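Local coordinates for protein enoyl-CoA hydratase/carnithine racemase (Magnetospirillum magneticum, PDB 4NEK) that probably isomerises the double bond of enoyl-CoA thioesters, as a member of the crotonase-like enoyl-CoA hydratase/isomerase family, at residues C[3-8]-C[32-37]; C[41-44]-C[50-53]; C[109-114]-C[140-145]; C[126-129]-C[134-137]. All coordinates share one frame; numbering follows the deposited sequence.

Interaction 1. Residues C[3-8]-C[32-37]; sequences ELVLSH and YAALAE
The first strand of the crotonase-like fold, 5-10, forms one margin of the chain's mixed sheet, and here its opening residue, Val5, packs against the flank of helix 29-44 through Ala34 and Leu35. Val5 points toward the helix and meets it with all three of its side-chain carbons. Its CB lies 3.7 Å from CB of Ala34, and CG2 is almost as near to the same methyl, at 3.8 Å, so the alanine sits against the root of the valine. Both branches also reach Leu35. With CG1 anti to the backbone N (chi1 169°), that methyl lies 4.0 Å from CD2 of Leu35, while CG2 comes within 4.1 Å of Leu35 CG. Leu35 itself leaves the helix at an angle to the contact and reaches the valine with CG and CD2; the same side chain also touches Val16 of strand 13-18 and Phe83 of helix 79-88. Strand 5-10 is tied to strand 13-18 by backbone hydrogen bonds, among them Leu6 with Arg17 and His8 with Val15. Across the strand-helix contact there is no hydrogen bond: small and branched apolar groups meet at ordinary van der Waals distances, so the attachment depends on shape and on the shielding of hydrocarbon from water, and it sets no strict direction.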
# COMPACT_ATOMS: atom_id res chain seq x y z
N GLU C 3 -8.32 -29.04 -30.74
CA GLU C 3 -7.39 -29.41 -29.63
C GLU C 3 -6.77 -28.13 -29.03
O GLU C 3 -5.90 -28.10 -28.12
CB GLU C 3 -6.31 -30.40 -30.12
CG GLU C 3 -6.88 -31.76 -30.63
CD GLU C 3 -7.69 -31.67 -31.96
OE1 GLU C 3 -7.08 -31.59 -33.05
OE2 GLU C 3 -8.96 -31.68 -31.95
N LEU C 4 -7.32 -27.05 -29.53
CA LEU C 4 -7.02 -25.73 -29.07
C LEU C 4 -7.65 -25.39 -27.72
O LEU C 4 -7.25 -24.43 -27.11
CB LEU C 4 -7.50 -24.76 -30.10
CG LEU C 4 -6.77 -24.85 -31.44
CD1 LEU C 4 -7.18 -23.65 -32.30
CD2 LEU C 4 -5.26 -24.89 -31.32
N VAL C 5 -8.62 -26.19 -27.26
CA VAL C 5 -9.18 -26.04 -25.94
C VAL C 5 -9.31 -27.41 -25.30
O VAL C 5 -9.91 -28.27 -25.88
CB VAL C 5 -10.59 -25.43 -26.02
CG1 VAL C 5 -11.31 -25.50 -24.68
CG2 VAL C 5 -10.53 -24.01 -26.51
N LEU C 6 -8.76 -27.60 -24.11
CA LEU C 6 -8.79 -28.88 -23.42
C LEU C 6 -9.67 -28.74 -22.23
O LEU C 6 -9.60 -27.76 -21.53
CB LEU C 6 -7.40 -29.26 -22.93
CG LEU C 6 -6.34 -29.29 -24.04
CD1 LEU C 6 -4.91 -29.44 -23.50
CD2 LEU C 6 -6.65 -30.41 -25.02
N SER C 7 -10.48 -29.74 -21.98
CA SER C 7 -11.37 -29.70 -20.87
C SER C 7 -11.47 -31.07 -20.24
O SER C 7 -11.53 -32.05 -20.93
CB SER C 7 -12.73 -29.28 -21.35
OG SER C 7 -13.55 -29.05 -20.23
N HIS C 8 -11.49 -31.14 -18.92
CA HIS C 8 -11.71 -32.40 -18.24
C HIS C 8 -12.10 -32.12 -16.80
O HIS C 8 -11.87 -31.03 -16.31
CB HIS C 8 -10.44 -33.23 -18.30
CG HIS C 8 -9.34 -32.72 -17.44
ND1 HIS C 8 -9.16 -33.14 -16.14
CD2 HIS C 8 -8.37 -31.80 -17.67
CE1 HIS C 8 -8.11 -32.53 -15.62
NE2 HIS C 8 -7.61 -31.72 -16.53
N TYR C 32 -13.49 -19.80 -28.99
CA TYR C 32 -14.70 -19.29 -28.37
C TYR C 32 -15.79 -20.33 -28.30
O TYR C 32 -16.48 -20.43 -27.31
CB TYR C 32 -15.25 -18.06 -29.09
CG TYR C 32 -14.44 -16.82 -28.87
CD1 TYR C 32 -14.31 -16.28 -27.59
CD2 TYR C 32 -13.79 -16.19 -29.92
CE1 TYR C 32 -13.56 -15.14 -27.38
CE2 TYR C 32 -13.06 -15.04 -29.72
CZ TYR C 32 -12.94 -14.52 -28.45
OH TYR C 32 -12.16 -13.41 -28.26
N ALA C 33 -15.97 -21.07 -29.38
CA ALA C 33 -17.06 -22.03 -29.44
C ALA C 33 -16.78 -23.18 -28.48
O ALA C 33 -17.65 -23.60 -27.75
CB ALA C 33 -17.25 -22.55 -30.87
N ALA C 34 -15.57 -23.71 -28.52
CA ALA C 34 -15.21 -24.78 -27.61
C ALA C 34 -15.30 -24.33 -26.15
O ALA C 34 -15.73 -25.10 -25.33
CB ALA C 34 -13.80 -25.26 -27.92
N LEU C 35 -14.93 -23.09 -25.87
CA LEU C 35 -15.01 -22.57 -24.51
C LEU C 35 -16.44 -22.42 -24.05
O LEU C 35 -16.77 -22.81 -22.95
CB LEU C 35 -14.33 -21.21 -24.39
CG LEU C 35 -12.83 -21.25 -24.56
CD1 LEU C 35 -12.26 -19.85 -24.80
CD2 LEU C 35 -12.19 -21.87 -23.36
N ALA C 36 -17.29 -21.88 -24.90
CA ALA C 36 -18.71 -21.76 -24.56
C ALA C 36 -19.30 -23.14 -24.32
O ALA C 36 -20.11 -23.34 -23.42
CB ALA C 36 -19.46 -21.05 -25.67
N GLU C 37 -18.92 -24.09 -25.15
CA GLU C 37 -19.44 -25.44 -25.01
C GLU C 37 -19.03 -26.01 -23.67
O GLU C 37 -19.85 -26.58 -22.96
CB GLU C 37 -18.92 -26.33 -26.12
CG GLU C 37 -19.70 -27.61 -26.39
CD GLU C 37 -19.14 -28.37 -27.60
OE1 GLU C 37 -17.97 -28.82 -27.53
OE2 GLU C 37 -19.84 -28.49 -28.64

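Interaction 2. Residues C[41-44]-C[50-53]; sequences KGEA and VFLI
Gly42 presents its bare CA to the end of the Phe51 ring, 3.6 Å from CZ, with CE1 only slightly farther away. A side chain at this position would run into the ring, since a CB built on Gly42 would fall 2.3 Å from Phe51 CE1; the absence of one lets the aromatic group come right up to the helix backbone. At Glu43 the backbone N lies at the ring edge, near the ring plane, 3.6 Å from CZ. The Glu43 side chain bends at CG (chi2 -80°) and brings OE2 into the plane of the ring, 3.7 Å from CE2, with the carboxylate turned 30° from the ring. The ring's edge hydrogens, slightly positive, would suit such an oxygen, but the carboxylate's hydrogen bonds go to the backbone N of Arg91 (from OE1) and of Lys92 (from OE2). Phe51 also stacks on Phe39 of the same helix. A serine in place of Phe51 would probably open a gap beside Gly42 and leave Phe39 without its stacking partner. The contact belongs to the beta-alpha-beta unit of strand 13-18, helix 29-44 and strand 50-54; strand 50-54 runs between strands 13-18 and 94-98, and Val50 and Leu52 pack on helix 179-194.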
# COMPACT_ATOMS: atom_id res chain seq x y z
N LYS C 41 -21.56 -27.42 -20.81
CA LYS C 41 -21.48 -28.76 -20.27
C LYS C 41 -21.30 -28.73 -18.74
O LYS C 41 -22.04 -29.38 -18.00
CB LYS C 41 -20.36 -29.52 -20.97
CG LYS C 41 -19.85 -30.68 -20.14
CD LYS C 41 -18.53 -31.34 -20.56
CE LYS C 41 -17.63 -31.77 -19.38
NZ LYS C 41 -18.33 -32.34 -18.18
N GLY C 42 -20.34 -27.93 -18.26
CA GLY C 42 -20.05 -27.88 -16.85
C GLY C 42 -21.24 -27.39 -16.07
O GLY C 42 -21.53 -27.88 -15.00
N GLU C 43 -21.94 -26.41 -16.61
CA GLU C 43 -23.10 -25.85 -15.91
C GLU C 43 -24.19 -26.87 -15.71
O GLU C 43 -24.85 -26.84 -14.68
CB GLU C 43 -23.66 -24.63 -16.63
CG GLU C 43 -22.85 -23.36 -16.36
CD GLU C 43 -23.18 -22.71 -15.02
OE1 GLU C 43 -24.27 -22.09 -14.89
OE2 GLU C 43 -22.35 -22.80 -14.09
N ALA C 44 -24.34 -27.79 -16.67
CA ALA C 44 -25.35 -28.85 -16.61
C ALA C 44 -24.88 -30.13 -15.93
O ALA C 44 -25.69 -30.93 -15.49
CB ALA C 44 -25.81 -29.19 -18.01
N VAL C 50 -17.22 -26.53 -9.71
CA VAL C 50 -16.43 -25.33 -9.92
C VAL C 50 -15.72 -25.44 -11.25
O VAL C 50 -15.29 -26.52 -11.61
CB VAL C 50 -15.38 -25.23 -8.80
CG1 VAL C 50 -14.47 -24.03 -8.98
CG2 VAL C 50 -16.07 -25.12 -7.47
N PHE C 51 -15.50 -24.31 -11.91
CA PHE C 51 -14.61 -24.22 -13.08
C PHE C 51 -13.26 -23.66 -12.74
O PHE C 51 -13.14 -22.76 -11.92
CB PHE C 51 -15.19 -23.28 -14.12
CG PHE C 51 -16.48 -23.75 -14.73
CD1 PHE C 51 -16.46 -24.55 -15.84
CD2 PHE C 51 -17.70 -23.34 -14.22
CE1 PHE C 51 -17.65 -24.98 -16.42
CE2 PHE C 51 -18.88 -23.75 -14.80
CZ PHE C 51 -18.87 -24.59 -15.88
N LEU C 52 -12.26 -24.15 -13.43
CA LEU C 52 -10.94 -23.58 -13.36
C LEU C 52 -10.40 -23.31 -14.77
O LEU C 52 -10.20 -24.23 -15.53
CB LEU C 52 -10.01 -24.54 -12.64
CG LEU C 52 -8.53 -24.19 -12.71
CD1 LEU C 52 -8.29 -22.86 -12.05
CD2 LEU C 52 -7.71 -25.23 -11.99
N ILE C 53 -10.16 -22.05 -15.09
CA ILE C 53 -9.70 -21.66 -16.40
C ILE C 53 -8.24 -21.36 -16.40
O ILE C 53 -7.79 -20.55 -15.62
CB ILE C 53 -10.34 -20.37 -16.85
CG1 ILE C 53 -11.83 -20.46 -16.77
CG2 ILE C 53 -9.98 -20.04 -18.29
CD1 ILE C 53 -12.42 -19.08 -16.83

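Interaction 3. Residues C[109-114]-C[140-145]; sequences LLPHCD and SQTMPA
The puckered pyrrolidine ring of Pro111 is touched along its CB-CG-CD rim, by Thr142 at CB and CG and by the selenomethionine Met143 at CG and CD. CB of the proline lies 3.8 Å from Thr142 CB, and CG is 3.7 Å from Thr142 OG1; the two side chains cross at about a right angle. The threonine hydroxyl occupies the position between the backbone N and the carbonyl carbon (chi1 60°), from where it also makes a weak hydrogen bond to the carbonyl O of Gly138. The closest approach is that of the Met143 methyl: CE stands 3.4 Å from Pro111 CG, tighter than usual for two carbons, and 3.9 Å from CD. A bend at chi2 (-50°) directs the selenomethionine chain from helix 139-147 to the proline. Pro111 lies in a short 3-10 segment between helix 105-108 and strand 115-118, so the contact joins the turn leading into a strand of the crotonase-like sheet to helix 139-147. Both segments lie close to subunit interfaces. In the same helix, Ser140 OG hydrogen-bonds Glu222 and Arg218 of a second subunit, and on the other segment the carbonyl O of Cys113 accepts a hydrogen bond from Arg150 of a third.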
# COMPACT_ATOMS: atom_id res chain seq x y z
N LEU C 109 -12.35 -10.48 -19.22
CA LEU C 109 -13.01 -11.63 -18.65
C LEU C 109 -12.88 -11.76 -17.12
O LEU C 109 -13.74 -12.34 -16.44
CB LEU C 109 -12.35 -12.83 -19.26
CG LEU C 109 -12.99 -14.15 -18.90
CD1 LEU C 109 -14.33 -14.23 -19.60
CD2 LEU C 109 -12.07 -15.31 -19.27
N LEU C 110 -11.81 -11.25 -16.57
CA LEU C 110 -11.48 -11.56 -15.20
C LEU C 110 -12.48 -11.03 -14.20
O LEU C 110 -12.66 -11.61 -13.11
CB LEU C 110 -10.10 -11.04 -14.88
CG LEU C 110 -9.02 -11.66 -15.77
CD1 LEU C 110 -7.66 -11.07 -15.44
CD2 LEU C 110 -8.97 -13.15 -15.67
N PRO C 111 -13.13 -9.91 -14.52
CA PRO C 111 -14.13 -9.42 -13.53
C PRO C 111 -15.35 -10.34 -13.37
O PRO C 111 -16.04 -10.24 -12.39
CB PRO C 111 -14.57 -8.11 -14.11
CG PRO C 111 -13.38 -7.63 -14.88
CD PRO C 111 -12.75 -8.86 -15.45
N HIS C 112 -15.54 -11.27 -14.30
CA HIS C 112 -16.57 -12.26 -14.15
C HIS C 112 -16.09 -13.51 -13.42
O HIS C 112 -16.89 -14.38 -13.15
CB HIS C 112 -17.09 -12.65 -15.53
CG HIS C 112 -17.50 -11.47 -16.34
ND1 HIS C 112 -18.61 -10.72 -16.03
CD2 HIS C 112 -16.91 -10.86 -17.39
CE1 HIS C 112 -18.69 -9.70 -16.86
NE2 HIS C 112 -17.67 -9.77 -17.70
N CYS C 113 -14.82 -13.60 -13.09
CA CYS C 113 -14.35 -14.69 -12.29
C CYS C 113 -14.57 -14.42 -10.80
O CYS C 113 -14.68 -13.28 -10.39
CB CYS C 113 -12.91 -14.98 -12.61
SG CYS C 113 -12.72 -15.47 -14.35
N ASP C 114 -14.65 -15.50 -10.01
CA ASP C 114 -14.87 -15.39 -8.60
C ASP C 114 -13.56 -15.30 -7.89
O ASP C 114 -13.44 -14.55 -6.91
CB ASP C 114 -15.67 -16.55 -8.14
CG ASP C 114 -17.04 -16.59 -8.82
OD1 ASP C 114 -17.89 -15.72 -8.52
OD2 ASP C 114 -17.25 -17.48 -9.69
N SER C 140 -16.49 -1.53 -19.55
CA SER C 140 -16.88 -0.13 -19.37
C SER C 140 -17.63 0.08 -18.06
O SER C 140 -17.68 1.18 -17.55
CB SER C 140 -17.77 0.35 -20.51
OG SER C 140 -19.08 -0.27 -20.48
N GLN C 141 -18.15 -0.98 -17.47
CA GLN C 141 -18.78 -0.91 -16.16
C GLN C 141 -17.90 -1.50 -15.05
O GLN C 141 -17.76 -0.92 -13.95
CB GLN C 141 -20.09 -1.69 -16.23
CG GLN C 141 -20.88 -1.77 -14.97
CD GLN C 141 -22.31 -2.21 -15.28
OE1 GLN C 141 -23.06 -1.52 -15.96
NE2 GLN C 141 -22.70 -3.36 -14.75
N THR C 142 -17.31 -2.65 -15.30
CA THR C 142 -16.58 -3.32 -14.24
C THR C 142 -15.28 -2.58 -13.88
O THR C 142 -14.98 -2.45 -12.70
CB THR C 142 -16.22 -4.73 -14.62
OG1 THR C 142 -15.40 -4.72 -15.80
CG2 THR C 142 -17.47 -5.54 -14.84
N MSE C 143 -14.53 -2.05 -14.85
CA MSE C 143 -13.28 -1.38 -14.52
C MSE C 143 -13.50 -0.14 -13.69
O MSE C 143 -12.83 0.04 -12.69
CB MSE C 143 -12.36 -1.10 -15.71
CG MSE C 143 -12.00 -2.39 -16.39
SE MSE C 143 -11.32 -3.85 -15.15
CE MSE C 143 -11.77 -5.19 -16.52
N PRO C 144 -14.43 0.73 -14.10
CA PRO C 144 -14.60 1.92 -13.28
C PRO C 144 -15.10 1.57 -11.90
O PRO C 144 -14.68 2.20 -10.91
CB PRO C 144 -15.64 2.75 -14.03
CG PRO C 144 -15.55 2.29 -15.44
CD PRO C 144 -15.14 0.83 -15.38
N ALA C 145 -15.97 0.57 -11.81
CA ALA C 145 -16.47 0.15 -10.49
C ALA C 145 -15.31 -0.34 -9.61
O ALA C 145 -15.26 -0.04 -8.43
CB ALA C 145 -17.50 -0.95 -10.63

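Interaction 4. Residues C[126-129]-C[134-137]; sequences MPFI and VPEA
Phe128 carries every touch between the two arms of a loop of the crotonase-like fold that leads from strand 123-125 to helix 139-147. With CG anti to the carbonyl carbon (chi1 -52°), the ring is turned to Pro135 and makes a CH-pi contact: CA of Pro135 stands 3.7 Å from the ring centroid and 15° off the normal. This CA and, higher up, the backbone N of Glu136 lie over one face, both toward the rim. Apolar contact is added by Pro135 CB, 3.8 Å from Phe128 CD2 and 4.0 Å from CE2. Polar groups approach as well, without hydrogen bonds. The carbonyl O of Val134 comes to 3.5 Å from CD1, at a slant to the ring, and Glu136 CD is 3.7 Å from CE1, though this glutamate is poorly ordered and its end uncertain. Replacing Phe128 with an alanine would probably open a gap against the Pro135-Glu136 backbone. Glu136 also touches Ile105 and Thr108 of helix 105-108, and Phe226 and Ile204 of a second subunit pack on Val134 and Pro135, respectively. With no hydrogen bond across, the arms meet through dispersion and CH-pi contact, the ring covering the Pro135-Glu136 backbone.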
# COMPACT_ATOMS: atom_id res chain seq x y z
N MSE C 126 -5.88 -3.52 -22.06
CA MSE C 126 -7.13 -3.32 -22.78
C MSE C 126 -6.97 -2.26 -23.85
O MSE C 126 -7.45 -1.15 -23.69
CB MSE C 126 -8.17 -2.90 -21.77
CG MSE C 126 -8.48 -4.12 -20.91
SE MSE C 126 -9.49 -3.57 -19.29
CE MSE C 126 -8.80 -4.82 -17.93
N PRO C 127 -6.34 -2.60 -24.98
CA PRO C 127 -5.97 -1.63 -26.00
C PRO C 127 -7.04 -1.26 -27.06
O PRO C 127 -6.68 -0.77 -28.12
CB PRO C 127 -4.81 -2.34 -26.69
CG PRO C 127 -5.29 -3.77 -26.75
CD PRO C 127 -6.07 -3.97 -25.46
N PHE C 128 -8.32 -1.44 -26.76
CA PHE C 128 -9.41 -1.11 -27.64
C PHE C 128 -9.29 0.25 -28.30
O PHE C 128 -9.40 0.36 -29.50
CB PHE C 128 -10.72 -1.17 -26.87
CG PHE C 128 -10.89 -2.46 -26.15
CD1 PHE C 128 -11.21 -3.62 -26.84
CD2 PHE C 128 -10.69 -2.54 -24.76
CE1 PHE C 128 -11.35 -4.82 -26.16
CE2 PHE C 128 -10.81 -3.74 -24.08
CZ PHE C 128 -11.13 -4.89 -24.79
N ILE C 129 -9.06 1.29 -27.52
CA ILE C 129 -8.94 2.61 -28.07
C ILE C 129 -7.87 2.70 -29.16
O ILE C 129 -8.04 3.43 -30.13
CB ILE C 129 -8.65 3.67 -26.98
CG1 ILE C 129 -8.65 5.07 -27.57
CG2 ILE C 129 -7.30 3.43 -26.32
CD1 ILE C 129 -9.92 5.43 -28.31
N VAL C 134 -14.30 0.09 -28.99
CA VAL C 134 -14.64 0.22 -27.60
C VAL C 134 -14.45 -1.08 -26.82
O VAL C 134 -14.40 -2.17 -27.38
CB VAL C 134 -16.09 0.73 -27.41
CG1 VAL C 134 -16.28 2.02 -28.19
CG2 VAL C 134 -17.14 -0.33 -27.80
N PRO C 135 -14.37 -0.97 -25.50
CA PRO C 135 -14.26 -2.13 -24.67
C PRO C 135 -15.52 -2.97 -24.67
O PRO C 135 -16.64 -2.48 -24.75
CB PRO C 135 -14.06 -1.55 -23.28
CG PRO C 135 -13.66 -0.14 -23.50
CD PRO C 135 -14.39 0.26 -24.71
N GLU C 136 -15.27 -4.23 -24.41
CA GLU C 136 -16.22 -5.27 -24.49
C GLU C 136 -16.29 -5.96 -23.11
O GLU C 136 -15.61 -5.56 -22.13
CB GLU C 136 -15.66 -6.29 -25.48
CG GLU C 136 -14.53 -7.13 -24.82
CD GLU C 136 -13.57 -7.80 -25.79
OE1 GLU C 136 -13.74 -7.68 -27.03
OE2 GLU C 136 -12.62 -8.47 -25.30
N ALA C 137 -17.10 -7.01 -23.07
CA ALA C 137 -17.24 -7.86 -21.93
C ALA C 137 -17.66 -7.16 -20.63
O ALA C 137 -17.41 -7.68 -19.52
CB ALA C 137 -15.97 -8.68 -21.73

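In the fold
The four contacts form two pairs, and interaction 3 lies across the chain's centre from interactions 1 and 2. Interactions 1 and 2, centred 11 Å apart, come first in the sequence and share helix 29-44, which they fasten to two strands of one mixed sheet. Interactions 3 and 4 follow, centred 12 Å apart; the residues of interaction 4 fall between the two segments of interaction 3. They touch directly: His112 NE2 is 2.8 Å from Ala137 O, probably a hydrogen bond, and Met143 CE packs 3.3 Å from Met126 CE. The centres of interactions 1 and 3 are about 22 Å apart. The first pair touches no other chain, whereas the second meets a second subunit of the six-chain assembly.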